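Local coordinates for protein inorganic pyrophosphatase (Anaplasma phagocytophilum, PDB 3LD3) that probably catalyses the magnesium-dependent hydrolysis of inorganic pyrophosphate to two phosphate ions, at residues A[130-133]-A[134-137]. Numbering follows the deposited sequence. Where two conformers were deposited one is given.
Sequences VPAT and KVDQ
Val-135 CG1 meets the CB edge of the Pro-131 ring, 3.9 Å from Pro-131 CB, and Asp-136 CB comes to the same atom from one face. With CG1 anti to the backbone N (chi1 176°), the flank of Val-135 from CB to CG1 lies along that edge. The flat carbonyl of Ala-132 takes two amides of the turn on its oxygen. Asp-136 N comes almost straight in line with the C=O bond, 3.0 Å from Ala-132 O, in a fairly straight bond (161° at the hydrogen). Val-135 N stands above the carbonyl plane, 2.8 Å from Ala-132 O and more bent. With Thr-133 and Lys-134 in helix-like backbone angles, the Val-135 bond closes a type I beta turn, and the Asp-136 bond adds the i+4 link of an alpha turn: about one turn of helix before Asp-136 takes an extended conformation. Val-135 CG2 lies 4.3 Å from Ala-132 CB. Lys-134 runs its aliphatic chain past the same alanine, its CE 4.2 Å from Ala-132 CB. One water donates to both Pro-131 O and Asp-136 O, and a second accepts from Lys-134 N. The Asp-136 carboxylate faces elsewhere: OD1 accepts from Tyr-138 N in an Asx turn, and OD2 makes a salt bridge with Arg-98. In the fold, strand 122-131 leaves the sheet here for the loop leading to helix 150-162, with Ala-132 still backbone-bonded to Cys-108 of strand 106-119. Phe-66 of a second subunit packs on Pro-131, Val-135 and Asp-136, putting the turn at a subunit interface of the hexamer.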
loop_
_atom_site.group_PDB
_atom_site.type_symbol
_atom_site.label_atom_id
_atom_site.label_comp_id
_atom_site.label_asym_id
_atom_site.label_seq_id
_atom_site.Cartn_x
_atom_site.Cartn_y
_atom_site.Cartn_z
ATOM N N VAL A 130 10.186 20.562 9.023
ATOM C CA VAL A 130 10.391 20.025 7.687
ATOM C C VAL A 130 11.779 19.401 7.670
ATOM O O VAL A 130 12.600 19.697 8.547
ATOM C CB VAL A 130 10.230 21.082 6.586
ATOM C CG1 VAL A 130 8.768 21.682 6.558
ATOM C CG2 VAL A 130 11.242 22.228 6.723
ATOM N N PRO A 131 12.066 18.521 6.700
ATOM C CA PRO A 131 13.418 17.946 6.664
ATOM C C PRO A 131 14.488 19.025 6.512
ATOM O O PRO A 131 14.244 20.052 5.873
ATOM C CB PRO A 131 13.374 17.063 5.424
ATOM C CG PRO A 131 11.937 16.735 5.243
ATOM C CD PRO A 131 11.226 17.976 5.625
ATOM N N ALA A 132 15.638 18.799 7.127
ATOM C CA ALA A 132 16.824 19.608 6.865
ATOM C C ALA A 132 17.110 19.623 5.366
ATOM O O ALA A 132 16.843 18.670 4.650
ATOM C CB ALA A 132 18.020 19.062 7.632
ATOM N N THR A 133 17.688 20.721 4.889
ATOM C CA THR A 133 17.939 20.845 3.452
ATOM C C THR A 133 18.860 19.738 2.882
ATOM O O THR A 133 18.681 19.368 1.734
ATOM C CB THR A 133 18.412 22.277 3.084
ATOM O OG1 THR A 133 19.535 22.615 3.897
ATOM C CG2 THR A 133 17.273 23.303 3.297
ATOM N N LYS A 134 19.768 19.168 3.657
ATOM C CA LYS A 134 20.611 18.070 3.153
ATOM C C LYS A 134 19.814 16.789 2.960
ATOM O O LYS A 134 20.233 15.870 2.254
ATOM C CB LYS A 134 21.786 17.821 4.110
ATOM C CG LYS A 134 21.332 17.419 5.537
ATOM C CD LYS A 134 22.440 17.479 6.580
ATOM C CE LYS A 134 21.830 17.281 7.979
ATOM N NZ LYS A 134 22.538 16.197 8.708
ATOM N N VAL A 135 18.655 16.737 3.601
ATOM C CA VAL A 135 17.748 15.589 3.501
ATOM C C VAL A 135 16.751 15.773 2.353
ATOM O O VAL A 135 16.464 14.815 1.620
ATOM C CB VAL A 135 17.004 15.354 4.857
ATOM C CG1 VAL A 135 15.968 14.219 4.747
ATOM C CG2 VAL A 135 18.007 15.069 5.966
ATOM N N ASP A 136 16.220 16.998 2.190
ATOM C CA ASP A 136 15.361 17.286 1.032
ATOM C C ASP A 136 15.340 18.787 0.825
ATOM O O ASP A 136 14.990 19.498 1.754
ATOM C CB ASP A 136 13.947 16.781 1.275
ATOM C CG ASP A 136 13.094 16.721 0.018
ATOM O OD1 ASP A 136 13.434 17.365 -0.991
ATOM O OD2 ASP A 136 12.024 16.043 0.062
ATOM N N GLN A 137 15.686 19.255 -0.368
ATOM C CA GLN A 137 15.626 20.708 -0.643
ATOM C C GLN A 137 14.226 21.199 -0.976
ATOM O O GLN A 137 14.003 22.406 -1.093
ATOM C CB GLN A 137 16.550 21.091 -1.778
ATOM C CG GLN A 137 18.008 20.912 -1.473
ATOM C CD GLN A 137 18.883 21.689 -2.429
ATOM O OE1 GLN A 137 18.397 22.301 -3.376
ATOM N NE2 GLN A 137 20.172 21.700 -2.165
HETATM O O HOH W 1 14.048 21.287 3.503
HETATM O O HOH W 2 21.078 20.541 5.971
#